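PDB 3LQK: dipicolinate synthase subunit B from Bacillus halodurans, which is a flavoprotein-family subunit that probably takes part in making dipicolinic acid, the spore-core compound of sporulating bacilli. Local coordinates for residues A[37-42]-A[70-75]. Sequence-based numbering, arbitrary orientation.
Sequences KVTPFV and PIVDSM
V72 contributes the largest share of the contact, laying its side chain over one face of the F41 ring while its backbone pairs with the strand 37-41. V72 N gives an almost straight bond (177°) to P40 O at 2.7 Å, and V42 N returns one to V72 O at 2.9 Å, so the backbone N and O of V72 are both used in a single parallel beta bridge opposite F41. The two side chains run alongside each other: V72 CB stands 3.9 Å from the centroid of the F41 ring in a CH-pi contact, offset toward the rim, and CG1, anti to the backbone N (chi1 179°), reaches F41 CD1 at 3.7 Å. The other methyl, V72 CG2, turns back to meet T39 CG2 at 3.6 Å. F81 meets the F41 ring edge-to-face and also touches V72, and A78 of helix 75-78 packs on both, making this the tight side. Cutting F41 back to an alanine is likely to open a gap beside V72 and leave F81 without its ring partner. Across the backbones, V42 CG2 fits against I71 CG2 (3.6 Å) and D73 CB (3.5 Å), with W59 and I63 of helix 58-66 packing on V42 and I71, respectively. P40 CG merely brushes I71 CG1 at 4.1 Å. Packing thins toward exposed P70, whose CB points away from the strand, and at partly exposed D73, whose carboxylate leads off to a salt bridge with K77 and a bond from V46 N. On its other edge the strand 37-41 pairs in parallel with strand 9-13; the short bridge to 70-73 thus extends the edge of the parallel part of the mixed sheet, in the Rossmann-like alpha/beta fold expected of the flavoprotein family.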
ATOM      1  N   LYS A  37       2.626   6.508 -36.874  1.00 16.84           N
ATOM      2  CA  LYS A  37       1.376   5.828 -37.117  1.00 17.79           C
ATOM      3  C   LYS A  37       0.599   5.739 -35.785  1.00 16.40           C
ATOM      4  O   LYS A  37       1.050   5.095 -34.844  1.00 15.80           O
ATOM      5  CB  LYS A  37       1.661   4.423 -37.628  1.00 19.04           C
ATOM      6  CG  LYS A  37       0.370   3.674 -37.979  1.00 23.97           C
ATOM      7  CD  LYS A  37       0.563   2.130 -38.297  1.00 29.60           C
ATOM      8  CE  LYS A  37       0.911   1.813 -39.752  1.00 32.34           C
ATOM      9  NZ  LYS A  37       0.891   0.305 -39.919  1.00 32.21           N
ATOM     10  N   VAL A  38      -0.535   6.436 -35.718  1.00 15.44           N
ATOM     11  CA  VAL A  38      -1.262   6.599 -34.484  1.00 15.00           C
ATOM     12  C   VAL A  38      -2.544   5.798 -34.514  1.00 15.04           C
ATOM     13  O   VAL A  38      -3.438   6.037 -35.360  1.00 13.37           O
ATOM     14  CB  VAL A  38      -1.568   8.049 -34.183  1.00 15.15           C
ATOM     15  CG1 VAL A  38      -2.186   8.177 -32.796  1.00 15.77           C
ATOM     16  CG2 VAL A  38      -0.228   8.920 -34.318  1.00 15.02           C
ATOM     17  N   THR A  39      -2.637   4.878 -33.552  1.00 14.30           N
ATOM     18  CA  THR A  39      -3.851   4.130 -33.325  1.00 13.59           C
ATOM     19  C   THR A  39      -4.635   4.662 -32.142  1.00 13.84           C
ATOM     20  O   THR A  39      -4.133   4.609 -31.009  1.00 14.18           O
ATOM     21  CB  THR A  39      -3.529   2.679 -33.082  1.00 13.49           C
ATOM     22  OG1 THR A  39      -2.901   2.167 -34.257  1.00 16.29           O
ATOM     23  CG2 THR A  39      -4.833   1.845 -32.768  1.00 10.52           C
ATOM     24  N   PRO A  40      -5.865   5.151 -32.372  1.00 13.71           N
ATOM     25  CA  PRO A  40      -6.686   5.614 -31.251  1.00 14.01           C
ATOM     26  C   PRO A  40      -7.341   4.457 -30.483  1.00 13.88           C
ATOM     27  O   PRO A  40      -7.801   3.456 -31.093  1.00 14.60           O
ATOM     28  CB  PRO A  40      -7.749   6.508 -31.914  1.00 14.25           C
ATOM     29  CG  PRO A  40      -7.368   6.544 -33.389  1.00 14.66           C
ATOM     30  CD  PRO A  40      -6.581   5.321 -33.645  1.00 14.10           C
ATOM     31  N   PHE A  41      -7.335   4.589 -29.168  1.00 12.62           N
ATOM     32  CA  PHE A  41      -8.024   3.678 -28.252  1.00 12.63           C
ATOM     33  C   PHE A  41      -9.049   4.459 -27.421  1.00 11.78           C
ATOM     34  O   PHE A  41      -8.753   5.557 -26.952  1.00 12.73           O
ATOM     35  CB  PHE A  41      -7.044   3.059 -27.269  1.00 11.98           C
ATOM     36  CG  PHE A  41      -6.121   2.028 -27.851  1.00 11.55           C
ATOM     37  CD1 PHE A  41      -6.194   0.724 -27.445  1.00 12.28           C
ATOM     38  CD2 PHE A  41      -5.100   2.398 -28.699  1.00 11.44           C
ATOM     39  CE1 PHE A  41      -5.311  -0.229 -27.935  1.00 13.29           C
ATOM     40  CE2 PHE A  41      -4.246   1.448 -29.241  1.00 14.11           C
ATOM     41  CZ  PHE A  41      -4.357   0.130 -28.855  1.00 12.45           C
ATOM     42  N   VAL A  42     -10.243   3.918 -27.232  1.00 13.28           N
ATOM     43  CA  VAL A  42     -11.302   4.604 -26.487  1.00 13.61           C
ATOM     44  C   VAL A  42     -11.976   3.639 -25.522  1.00 15.18           C
ATOM     45  O   VAL A  42     -11.716   2.451 -25.558  1.00 14.31           O
ATOM     46  CB  VAL A  42     -12.350   5.263 -27.402  1.00 15.78           C
ATOM     47  CG1 VAL A  42     -11.752   6.472 -28.193  1.00 10.96           C
ATOM     48  CG2 VAL A  42     -13.036   4.236 -28.301  1.00 13.94           C
ATOM     49  N   PRO A  70      -8.016   2.175 -37.615  1.00 20.78           N
ATOM     50  CA  PRO A  70      -9.252   1.863 -36.897  1.00 21.13           C
ATOM     51  C   PRO A  70      -9.160   2.136 -35.379  1.00 21.16           C
ATOM     52  O   PRO A  70      -8.155   1.771 -34.711  1.00 22.09           O
ATOM     53  CB  PRO A  70      -9.445   0.370 -37.161  1.00 21.24           C
ATOM     54  CG  PRO A  70      -8.764   0.131 -38.432  1.00 21.96           C
ATOM     55  CD  PRO A  70      -7.566   1.030 -38.425  1.00 21.64           C
ATOM     56  N   ILE A  71     -10.204   2.793 -34.866  1.00 20.76           N
ATOM     57  CA  ILE A  71     -10.351   3.111 -33.463  1.00 19.09           C
ATOM     58  C   ILE A  71     -10.531   1.811 -32.667  1.00 19.27           C
ATOM     59  O   ILE A  71     -11.369   0.983 -32.991  1.00 19.14           O
ATOM     60  CB  ILE A  71     -11.572   4.018 -33.284  1.00 19.99           C
ATOM     61  CG1 ILE A  71     -11.281   5.349 -34.013  1.00 19.12           C
ATOM     62  CG2 ILE A  71     -11.902   4.230 -31.756  1.00 17.12           C
ATOM     63  CD1 ILE A  71     -12.357   6.383 -33.954  1.00 19.42           C
ATOM     64  N   VAL A  72      -9.686   1.590 -31.673  1.00 17.41           N
ATOM     65  CA  VAL A  72      -9.781   0.392 -30.871  1.00 15.45           C
ATOM     66  C   VAL A  72     -10.736   0.700 -29.720  1.00 15.76           C
ATOM     67  O   VAL A  72     -10.395   1.437 -28.780  1.00 15.35           O
ATOM     68  CB  VAL A  72      -8.418  -0.046 -30.350  1.00 15.07           C
ATOM     69  CG1 VAL A  72      -8.573  -1.265 -29.504  1.00 14.17           C
ATOM     70  CG2 VAL A  72      -7.426  -0.295 -31.495  1.00 12.76           C
ATOM     71  N   ASP A  73     -11.932   0.134 -29.808  1.00 15.50           N
ATOM     72  CA  ASP A  73     -12.992   0.407 -28.883  1.00 17.01           C
ATOM     73  C   ASP A  73     -13.572  -0.826 -28.198  1.00 17.83           C
ATOM     74  O   ASP A  73     -14.649  -0.754 -27.667  1.00 17.26           O
ATOM     75  CB  ASP A  73     -14.102   1.159 -29.586  1.00 17.91           C
ATOM     76  CG  ASP A  73     -14.776   0.354 -30.698  1.00 20.32           C
ATOM     77  OD1 ASP A  73     -14.275  -0.725 -31.095  1.00 19.72           O
ATOM     78  OD2 ASP A  73     -15.828   0.851 -31.179  1.00 23.65           O
ATOM     79  N   SER A  74     -12.814  -1.930 -28.159  1.00 18.75           N
ATOM     80  CA  SER A  74     -13.268  -3.174 -27.533  1.00 18.55           C
ATOM     81  C   SER A  74     -12.042  -3.937 -27.051  1.00 19.01           C
ATOM     82  O   SER A  74     -10.927  -3.713 -27.563  1.00 19.12           O
ATOM     83  CB  SER A  74     -14.010  -4.048 -28.555  1.00 19.00           C
ATOM     84  OG  SER A  74     -13.098  -4.540 -29.536  1.00 19.33           O
HETATM   85  N   MSE A  75     -12.256  -4.850 -26.105  1.00 18.68           N
HETATM   86  CA  MSE A  75     -11.190  -5.688 -25.583  1.00 19.53           C
HETATM   87  C   MSE A  75     -10.605  -6.577 -26.657  1.00 18.33           C
HETATM   88  O   MSE A  75      -9.398  -6.707 -26.728  1.00 17.91           O
HETATM   89  CB  MSE A  75     -11.652  -6.569 -24.397  1.00 20.83           C
HETATM   90  CG  MSE A  75     -12.270  -5.837 -23.218  1.00 24.29           C
HETATM   91 SE   MSE A  75     -11.059  -4.416 -22.599  1.00 31.01          SE
HETATM   92  CE  MSE A  75     -10.270  -5.325 -21.041  1.00 26.67           C
TER